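Local coordinates for protein cellobiose 2-epimerase (Ruminococcus albus, PDB 3VW5) that catalyses the reversible epimerization of cellobiose to 4-O-beta-D-glucopyranosyl-D-mannose, at residues V47-R52 and Y110-A115; A73-Y77 and L119-Y123; T105-T109 and E154-W160. The protein carries 2 engineered substitutions. All blocks are in the same frame, centred on the assembly; numbering follows the deposited sequence.

How the contacts relate
Contacts 1 and 2 lie in the buried helical body of the (alpha/alpha)6 barrel and share helix 109-126. Contact 1 joins it to the nearly parallel helix 47-64, while contact 2, further along the same helix, joins it to helix 67-84, whose segment runs in a roughly opposite, inclined direction. Contact 3, its centre about 19 Å from the centre of the chain and only partly buried, pairs two strands; the first of them leads straight into helix 109-126. Chemistry follows place: a cation-pi pair and a bridging water in contact 1, stacked tyrosines in contact 2, backbone hydrogen bonds and a lysine with several partners in contact 3. Contacts 1 and 3 meet where I112 CD1 packs against W160 CH2, 3.8 Å apart.

Contact 1: V47-R52 and Y110-A115; sequences VILHSR and YNIAFA
R52 brings its guanidinium to F114 where two helices of the (alpha/alpha)6 barrel, 47-64 and 109-126, run side by side. Their segment axes approach to 9.0 Å and cross at 24°, consistent with neighbouring inner helices of this fold. The arginine comes over one face of the phenyl ring but off its centre, in a cation-pi contact with R52 CZ 4.5 Å from the ring centroid. Because the two planes stand 77° apart, the guanidinium turns its edge to the ring and does not stack flat on it. I48 CG2 lies over a face of this same guanidinium, and I48 CD1 reaches to the CE2 edge of the Y110 ring. On the V47 side, N111 swings its CG anti to the backbone N (chi1 -172°), which carries the amide across to V47 CG2 and I48 CG1. H184 meets the rings of both F114 and Y110, and Y373 packs edge-to-face with F114. S51 touches I80 of helix 67-84. The amide oxygen of N111 is also one end of a water bridge between the helices: the water donates to N111 OD1 at 2.6 Å and is hydrogen-bonded to S51 OG at 2.8 Å.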
loop_
_atom_site.group_PDB
_atom_site.type_symbol
_atom_site.label_atom_id
_atom_site.label_comp_id
_atom_site.label_asym_id
_atom_site.label_seq_id
_atom_site.Cartn_x
_atom_site.Cartn_y
_atom_site.Cartn_z
ATOM N N VAL A 47 10.486 -8.961 -0.830
ATOM C CA VAL A 47 9.267 -9.654 -1.222
ATOM C C VAL A 47 8.040 -8.736 -1.219
ATOM O O VAL A 47 7.137 -8.902 -2.046
ATOM C CB VAL A 47 9.059 -11.001 -0.471
ATOM C CG1 VAL A 47 10.346 -11.417 0.254
ATOM C CG2 VAL A 47 7.863 -10.951 0.446
ATOM N N ILE A 48 8.011 -7.752 -0.326
ATOM C CA ILE A 48 6.970 -6.724 -0.405
ATOM C C ILE A 48 6.997 -5.991 -1.758
ATOM O O ILE A 48 5.956 -5.639 -2.310
ATOM C CB ILE A 48 7.044 -5.724 0.768
ATOM C CG1 ILE A 48 5.818 -5.882 1.665
ATOM C CG2 ILE A 48 7.070 -4.304 0.267
ATOM C CD1 ILE A 48 6.048 -5.374 3.069
ATOM N N LEU A 49 8.194 -5.786 -2.286
ATOM C CA LEU A 49 8.374 -5.159 -3.577
ATOM C C LEU A 49 7.760 -6.026 -4.673
ATOM O O LEU A 49 7.044 -5.527 -5.537
ATOM C CB LEU A 49 9.870 -4.912 -3.844
ATOM C CG LEU A 49 10.322 -4.527 -5.255
ATOM C CD1 LEU A 49 9.607 -3.291 -5.740
ATOM C CD2 LEU A 49 11.828 -4.345 -5.331
ATOM N N HIS A 50 8.045 -7.327 -4.635
ATOM C CA HIS A 50 7.501 -8.238 -5.625
ATOM C C HIS A 50 6.000 -8.424 -5.506
ATOM O O HIS A 50 5.301 -8.528 -6.514
ATOM C CB HIS A 50 8.238 -9.566 -5.611
ATOM C CG HIS A 50 9.551 -9.507 -6.318
ATOM N ND1 HIS A 50 10.654 -8.877 -5.781
ATOM C CD2 HIS A 50 9.926 -9.944 -7.545
ATOM C CE1 HIS A 50 11.658 -8.955 -6.635
ATOM N NE2 HIS A 50 11.243 -9.596 -7.713
ATOM N N SER A 51 5.482 -8.441 -4.292
ATOM C CA SER A 51 4.046 -8.539 -4.165
ATOM C C SER A 51 3.380 -7.306 -4.744
ATOM O O SER A 51 2.342 -7.402 -5.385
ATOM C CB SER A 51 3.648 -8.763 -2.715
ATOM O OG SER A 51 4.167 -9.996 -2.276
ATOM N N ARG A 52 3.991 -6.143 -4.533
ATOM C CA ARG A 52 3.420 -4.896 -5.040
ATOM C C ARG A 52 3.471 -4.808 -6.568
ATOM O O ARG A 52 2.529 -4.319 -7.216
ATOM C CB ARG A 52 4.075 -3.699 -4.373
ATOM C CG ARG A 52 3.684 -3.574 -2.927
ATOM C CD ARG A 52 4.577 -2.631 -2.146
ATOM N NE ARG A 52 3.944 -2.202 -0.906
ATOM C CZ ARG A 52 4.395 -1.221 -0.126
ATOM N NH1 ARG A 52 5.496 -0.547 -0.448
ATOM N NH2 ARG A 52 3.736 -0.908 0.978
ATOM N N TYR A 110 2.520 -7.684 8.158
ATOM C CA TYR A 110 2.324 -6.669 7.133
ATOM C C TYR A 110 2.763 -7.169 5.749
ATOM O O TYR A 110 2.071 -6.959 4.744
ATOM C CB TYR A 110 3.115 -5.448 7.576
ATOM C CG TYR A 110 3.190 -4.322 6.611
ATOM C CD1 TYR A 110 2.291 -3.280 6.687
ATOM C CD2 TYR A 110 4.199 -4.264 5.653
ATOM C CE1 TYR A 110 2.363 -2.212 5.818
ATOM C CE2 TYR A 110 4.284 -3.203 4.767
ATOM C CZ TYR A 110 3.361 -2.172 4.855
ATOM O OH TYR A 110 3.428 -1.090 4.000
ATOM N N ASN A 111 3.908 -7.841 5.708
ATOM C CA ASN A 111 4.442 -8.402 4.476
ATOM C C ASN A 111 3.553 -9.527 3.967
ATOM O O ASN A 111 3.188 -9.541 2.788
ATOM C CB ASN A 111 5.872 -8.900 4.703
ATOM C CG ASN A 111 6.566 -9.326 3.418
ATOM O OD1 ASN A 111 6.279 -8.811 2.339
ATOM N ND2 ASN A 111 7.493 -10.271 3.537
ATOM N N ILE A 112 3.184 -10.458 4.853
ATOM C CA ILE A 112 2.274 -11.554 4.484
ATOM C C ILE A 112 0.905 -11.080 3.981
ATOM O O ILE A 112 0.333 -11.678 3.063
ATOM C CB ILE A 112 2.044 -12.545 5.633
ATOM C CG1 ILE A 112 3.382 -13.076 6.164
ATOM C CG2 ILE A 112 1.136 -13.673 5.160
ATOM C CD1 ILE A 112 3.347 -13.522 7.624
ATOM N N ALA A 113 0.367 -10.025 4.588
ATOM C CA ALA A 113 -0.903 -9.479 4.143
ATOM C C ALA A 113 -0.781 -9.060 2.678
ATOM O O ALA A 113 -1.694 -9.260 1.887
ATOM C CB ALA A 113 -1.319 -8.292 5.009
ATOM N N PHE A 114 0.355 -8.475 2.322
ATOM C CA PHE A 114 0.524 -7.946 0.982
ATOM C C PHE A 114 0.570 -9.058 -0.053
ATOM O O PHE A 114 -0.079 -8.968 -1.096
ATOM C CB PHE A 114 1.771 -7.078 0.883
ATOM C CG PHE A 114 1.468 -5.645 0.730
ATOM C CD1 PHE A 114 0.947 -5.171 -0.467
ATOM C CD2 PHE A 114 1.671 -4.754 1.793
ATOM C CE1 PHE A 114 0.633 -3.824 -0.612
ATOM C CE2 PHE A 114 1.371 -3.400 1.664
ATOM C CZ PHE A 114 0.846 -2.933 0.458
ATOM N N ALA A 115 1.354 -10.094 0.239
ATOM C CA ALA A 115 1.332 -11.320 -0.559
ATOM C C ALA A 115 -0.118 -11.763 -0.841
ATOM O O ALA A 115 -0.481 -12.031 -1.987
ATOM C CB ALA A 115 2.125 -12.421 0.132
HETATM O O HOH W 1 4.673 -9.570 0.403
#

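Contact 2: A73-Y77 and L119-Y123; sequences AKHAY and LSSYY
Y77 and Y122 meet in an offset stack, with ring centroids 4.5 Å apart and planes 23° from parallel, packing helix 67-84 against helix 109-126 within the (alpha/alpha)6 barrel, consistent with an outer helix on an inner one. The side chains cross at about a right angle, and the rings are displaced so that Y122 CE2 sits over the centre of the Y77 ring, 3.6 Å from Y77 CG. In return, the Y77 methylene covers the other ring, with Y77 CB 4.1 Å from the Y122 centroid and almost on its normal in a CH-pi contact. Both tyrosines hold CG anti to the backbone N, and each CB already points to the opposing helix, which lets the rings span a separation of 11.1 Å between segment axes. L119 comes from another direction: its CD2 lies in the plane of the Y77 ring, at the edge, 3.7 Å from Y77 CE1. At the far end of Y122 the hydroxyl oxygen rests against the first carbons of the K74 chain, 3.4 Å from K74 CB, before the end of that exposed lysine leads away. A73 CB meets the CD1 side of the Y122 ring. The two segments run at 139° to one another, and two further helices close in on their junction: S58 of helix 47-64 touches A73 and Y122, while helix 129-145 sets A131 against both tyrosines and L134 and L138 against L119.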
loop_
_atom_site.group_PDB
_atom_site.type_symbol
_atom_site.label_atom_id
_atom_site.label_comp_id
_atom_site.label_asym_id
_atom_site.label_seq_id
_atom_site.Cartn_x
_atom_site.Cartn_y
_atom_site.Cartn_z
ATOM N N ALA A 73 2.853 -9.737 -14.762
ATOM C CA ALA A 73 2.230 -10.240 -13.549
ATOM C C ALA A 73 2.689 -11.676 -13.318
ATOM O O ALA A 73 3.249 -12.002 -12.262
ATOM C CB ALA A 73 0.717 -10.154 -13.621
ATOM N N LYS A 74 2.489 -12.533 -14.313
ATOM C CA LYS A 74 2.850 -13.933 -14.143
ATOM C C LYS A 74 4.325 -14.131 -13.805
ATOM O O LYS A 74 4.666 -15.024 -13.042
ATOM C CB LYS A 74 2.448 -14.779 -15.360
ATOM C CG LYS A 74 2.886 -16.239 -15.255
ATOM C CD LYS A 74 2.444 -17.054 -16.454
ATOM C CE LYS A 74 3.352 -18.268 -16.655
ATOM N NZ LYS A 74 3.615 -18.518 -18.112
ATOM N N HIS A 75 5.193 -13.289 -14.356
ATOM C CA HIS A 75 6.635 -13.384 -14.094
ATOM C C HIS A 75 6.938 -13.157 -12.627
ATOM O O HIS A 75 7.733 -13.884 -12.035
ATOM C CB HIS A 75 7.426 -12.377 -14.945
ATOM C CG HIS A 75 8.914 -12.479 -14.781
ATOM N ND1 HIS A 75 9.647 -13.536 -15.274
ATOM C CD2 HIS A 75 9.802 -11.659 -14.170
ATOM C CE1 HIS A 75 10.924 -13.363 -14.976
ATOM N NE2 HIS A 75 11.046 -12.230 -14.312
ATOM N N ALA A 76 6.308 -12.131 -12.059
ATOM C CA ALA A 76 6.446 -11.809 -10.643
ATOM C C ALA A 76 5.810 -12.885 -9.749
ATOM O O ALA A 76 6.411 -13.338 -8.761
ATOM C CB ALA A 76 5.839 -10.432 -10.349
ATOM N N TYR A 77 4.589 -13.283 -10.096
ATOM C CA TYR A 77 3.936 -14.398 -9.417
ATOM C C TYR A 77 4.851 -15.618 -9.268
ATOM O O TYR A 77 4.980 -16.186 -8.172
ATOM C CB TYR A 77 2.659 -14.791 -10.148
ATOM C CG TYR A 77 2.072 -16.111 -9.720
ATOM C CD1 TYR A 77 1.391 -16.229 -8.521
ATOM C CD2 TYR A 77 2.165 -17.242 -10.540
ATOM C CE1 TYR A 77 0.825 -17.445 -8.130
ATOM C CE2 TYR A 77 1.615 -18.454 -10.160
ATOM C CZ TYR A 77 0.942 -18.549 -8.952
ATOM O OH TYR A 77 0.381 -19.742 -8.559
ATOM N N LEU A 119 -1.705 -11.948 -4.555
ATOM C CA LEU A 119 -2.147 -13.254 -5.040
ATOM C C LEU A 119 -3.636 -13.217 -5.370
ATOM O O LEU A 119 -4.058 -13.736 -6.409
ATOM C CB LEU A 119 -1.829 -14.364 -4.031
ATOM C CG LEU A 119 -0.338 -14.726 -3.901
ATOM C CD1 LEU A 119 -0.035 -15.543 -2.634
ATOM C CD2 LEU A 119 0.236 -15.415 -5.142
ATOM N N SER A 120 -4.426 -12.588 -4.503
ATOM C CA SER A 120 -5.863 -12.506 -4.727
ATOM C C SER A 120 -6.107 -11.818 -6.041
ATOM O O SER A 120 -6.919 -12.252 -6.845
ATOM C CB SER A 120 -6.565 -11.745 -3.607
ATOM O OG SER A 120 -6.487 -12.448 -2.382
ATOM N N SER A 121 -5.381 -10.737 -6.256
ATOM C CA SER A 121 -5.542 -9.932 -7.455
ATOM C C SER A 121 -5.125 -10.696 -8.702
ATOM O O SER A 121 -5.746 -10.569 -9.747
ATOM C CB SER A 121 -4.717 -8.656 -7.322
ATOM O OG SER A 121 -5.452 -7.689 -6.617
ATOM N N TYR A 122 -4.070 -11.488 -8.583
ATOM C CA TYR A 122 -3.560 -12.232 -9.720
ATOM C C TYR A 122 -4.568 -13.291 -10.108
ATOM O O TYR A 122 -4.789 -13.536 -11.297
ATOM C CB TYR A 122 -2.217 -12.874 -9.405
ATOM C CG TYR A 122 -1.692 -13.715 -10.538
ATOM C CD1 TYR A 122 -1.330 -13.137 -11.744
ATOM C CD2 TYR A 122 -1.555 -15.096 -10.398
ATOM C CE1 TYR A 122 -0.845 -13.904 -12.774
ATOM C CE2 TYR A 122 -1.074 -15.873 -11.421
ATOM C CZ TYR A 122 -0.724 -15.275 -12.615
ATOM O OH TYR A 122 -0.254 -16.059 -13.647
ATOM N N TYR A 123 -5.199 -13.899 -9.104
ATOM C CA TYR A 123 -6.311 -14.812 -9.354
ATOM C C TYR A 123 -7.459 -14.106 -10.088
ATOM O O TYR A 123 -7.931 -14.596 -11.112
ATOM C CB TYR A 123 -6.798 -15.471 -8.053
ATOM C CG TYR A 123 -8.119 -16.206 -8.186
ATOM C CD1 TYR A 123 -8.221 -17.378 -8.955
ATOM C CD2 TYR A 123 -9.262 -15.730 -7.550
ATOM C CE1 TYR A 123 -9.417 -18.040 -9.082
ATOM C CE2 TYR A 123 -10.457 -16.377 -7.669
ATOM C CZ TYR A 123 -10.535 -17.535 -8.435
ATOM O OH TYR A 123 -11.743 -18.182 -8.541
#

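Contact 3: T105-T109 and E154-W160; sequences TMKHT and EAFDRQW
A short antiparallel strand pairing joins K107 and H108 to F156 and A155 at the point where strand 102-108 runs into helix 109-126. K107 and F156 form a hydrogen-bonded pair: K107 N gives to F156 O at 2.7 Å, the donor standing above the carbonyl plane, and F156 N gives to K107 O at 2.8 Å, much closer to the line of the carbonyl. Beyond the non-hydrogen-bonded pair H108 and A155, T109 N continues the pairing to E154 O at 3.1 Å. That same carbonyl oxygen lies over one face of the H108 ring, whose ND1 makes a weak N-cap bond to Y110 N and whose NE2 is hydrogen-bonded to N165 OD1.

On the side of the sheet shared with F156, K107 bends at chi2 (-69°) and lays its chain across W160. K107 CG is 4.1 Å from the centroid of the indole six-membered ring and nearly above it, a CH-pi contact. The chain then runs beside that of R158, pointing the same way, and K107 NZ reaches R158 O at 3.1 Å on a lone pair in the carbonyl plane. NZ also bonds to G90 O and shares D86 OD2 with R158 NE, so the carboxylate probably offsets both positive charges. With an alanine in place of K107, the indole would probably lose its CH-pi partner, R158 O this donor and D86 one of its two cationic partners. The type I turn D157-W160, closed by W160 N to D157 O, places R158 and W160 around this lysine, and a water links T105 OG1 to R158 N.

In the five-stranded antiparallel sheet, strands 102-108 and 151-156 are flanked by 95-96 and 147-148, while T109 touches L185 of helix 179-196.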
loop_
_atom_site.group_PDB
_atom_site.type_symbol
_atom_site.label_atom_id
_atom_site.label_comp_id
_atom_site.label_asym_id
_atom_site.label_seq_id
_atom_site.Cartn_x
_atom_site.Cartn_y
_atom_site.Cartn_z
ATOM N N THR A 105 14.789 -14.029 6.666
ATOM C CA THR A 105 13.662 -14.949 6.790
ATOM C C THR A 105 12.650 -14.556 7.854
ATOM O O THR A 105 11.759 -15.336 8.174
ATOM C CB THR A 105 14.142 -16.369 7.081
ATOM O OG1 THR A 105 15.051 -16.338 8.186
ATOM C CG2 THR A 105 14.848 -16.949 5.855
ATOM N N MET A 106 12.810 -13.353 8.400
ATOM C CA MET A 106 11.881 -12.752 9.354
ATOM C C MET A 106 10.447 -12.735 8.797
ATOM O O MET A 106 10.222 -12.417 7.619
ATOM C CB MET A 106 12.368 -11.323 9.662
ATOM C CG MET A 106 11.411 -10.425 10.447
ATOM S SD MET A 106 10.450 -9.310 9.402
ATOM C CE MET A 106 11.367 -7.769 9.542
ATOM N N LYS A 107 9.476 -13.085 9.635
ATOM C CA LYS A 107 8.073 -13.089 9.219
ATOM C C LYS A 107 7.385 -11.834 9.712
ATOM O O LYS A 107 7.489 -11.480 10.884
ATOM C CB LYS A 107 7.336 -14.318 9.763
ATOM C CG LYS A 107 7.948 -15.650 9.369
ATOM C CD LYS A 107 7.776 -15.924 7.879
ATOM C CE LYS A 107 8.508 -17.198 7.440
ATOM N NZ LYS A 107 7.818 -18.444 7.893
ATOM N N HIS A 108 6.676 -11.160 8.817
ATOM C CA HIS A 108 5.971 -9.942 9.179
ATOM C C HIS A 108 4.525 -9.936 8.686
ATOM O O HIS A 108 4.248 -10.014 7.486
ATOM C CB HIS A 108 6.719 -8.709 8.663
ATOM C CG HIS A 108 6.583 -7.516 9.554
ATOM N ND1 HIS A 108 5.361 -6.920 9.824
ATOM C CD2 HIS A 108 7.508 -6.811 10.254
ATOM C CE1 HIS A 108 5.545 -5.901 10.644
ATOM N NE2 HIS A 108 6.839 -5.810 10.919
ATOM N N THR A 109 3.605 -9.848 9.635
ATOM C CA THR A 109 2.189 -9.772 9.330
ATOM C C THR A 109 1.895 -8.848 8.143
ATOM O O THR A 109 1.118 -9.174 7.245
ATOM C CB THR A 109 1.430 -9.282 10.553
ATOM O OG1 THR A 109 1.623 -10.226 11.602
ATOM C CG2 THR A 109 -0.048 -9.162 10.277
ATOM N N GLU A 154 3.041 -8.421 15.091
ATOM C CA GLU A 154 3.576 -8.012 13.788
ATOM C C GLU A 154 4.912 -8.589 13.299
ATOM O O GLU A 154 5.083 -8.787 12.100
ATOM C CB GLU A 154 3.592 -6.486 13.715
ATOM C CG GLU A 154 2.243 -5.916 14.103
ATOM C CD GLU A 154 2.039 -4.501 13.633
ATOM O OE1 GLU A 154 0.918 -3.972 13.843
ATOM O OE2 GLU A 154 2.991 -3.916 13.054
ATOM N N ALA A 155 5.846 -8.869 14.196
ATOM C CA ALA A 155 7.176 -9.272 13.756
ATOM C C ALA A 155 7.689 -10.530 14.443
ATOM O O ALA A 155 7.661 -10.634 15.661
ATOM C CB ALA A 155 8.175 -8.118 13.935
ATOM N N PHE A 156 8.172 -11.473 13.643
ATOM C CA PHE A 156 8.635 -12.765 14.132
ATOM C C PHE A 156 9.841 -13.175 13.320
ATOM O O PHE A 156 10.075 -12.633 12.232
ATOM C CB PHE A 156 7.552 -13.831 13.948
ATOM C CG PHE A 156 6.205 -13.389 14.388
ATOM C CD1 PHE A 156 5.776 -13.628 15.685
ATOM C CD2 PHE A 156 5.370 -12.695 13.519
ATOM C CE1 PHE A 156 4.525 -13.196 16.102
ATOM C CE2 PHE A 156 4.133 -12.250 13.940
ATOM C CZ PHE A 156 3.706 -12.507 15.228
ATOM N N ASP A 157 10.601 -14.131 13.849
ATOM C CA ASP A 157 11.611 -14.810 13.050
ATOM C C ASP A 157 10.937 -15.897 12.226
ATOM O O ASP A 157 9.733 -16.130 12.369
ATOM C CB ASP A 157 12.779 -15.353 13.895
ATOM C CG ASP A 157 12.377 -16.478 14.847
ATOM O OD1 ASP A 157 11.259 -17.040 14.743
ATOM O OD2 ASP A 157 13.214 -16.810 15.710
ATOM N N ARG A 158 11.707 -16.548 11.361
ATOM C CA ARG A 158 11.138 -17.548 10.464
ATOM C C ARG A 158 10.226 -18.529 11.194
ATOM O O ARG A 158 9.166 -18.894 10.699
ATOM C CB ARG A 158 12.234 -18.310 9.735
ATOM C CG ARG A 158 11.655 -19.296 8.785
ATOM C CD ARG A 158 12.690 -20.190 8.217
ATOM N NE ARG A 158 12.039 -21.092 7.278
ATOM C CZ ARG A 158 12.586 -22.203 6.802
ATOM N NH1 ARG A 158 13.807 -22.561 7.185
ATOM N NH2 ARG A 158 11.904 -22.948 5.948
ATOM N N GLN A 159 10.653 -18.917 12.389
ATOM C CA GLN A 159 9.984 -19.921 13.199
ATOM C C GLN A 159 8.880 -19.327 14.091
ATOM O O GLN A 159 8.416 -19.981 15.017
ATOM C CB GLN A 159 11.018 -20.659 14.061
ATOM C CG GLN A 159 12.167 -21.277 13.255
ATOM C CD GLN A 159 13.542 -20.631 13.524
ATOM O OE1 GLN A 159 14.249 -21.005 14.475
ATOM N NE2 GLN A 159 13.928 -19.668 12.678
ATOM N N TRP A 160 8.459 -18.095 13.819
ATOM C CA TRP A 160 7.324 -17.485 14.538
ATOM C C TRP A 160 7.583 -17.153 16.011
ATOM O O TRP A 160 6.640 -16.997 16.786
ATOM C CB TRP A 160 6.063 -18.340 14.452
ATOM C CG TRP A 160 5.563 -18.639 13.060
ATOM C CD1 TRP A 160 5.510 -19.868 12.464
ATOM C CD2 TRP A 160 5.029 -17.711 12.099
ATOM N NE1 TRP A 160 4.983 -19.766 11.198
ATOM C CE2 TRP A 160 4.680 -18.458 10.947
ATOM C CE3 TRP A 160 4.819 -16.327 12.100
ATOM C CZ2 TRP A 160 4.123 -17.869 9.814
ATOM C CZ3 TRP A 160 4.274 -15.741 10.977
ATOM C CH2 TRP A 160 3.927 -16.510 9.846
HETATM O O HOH W 2 14.380 -15.711 10.850
#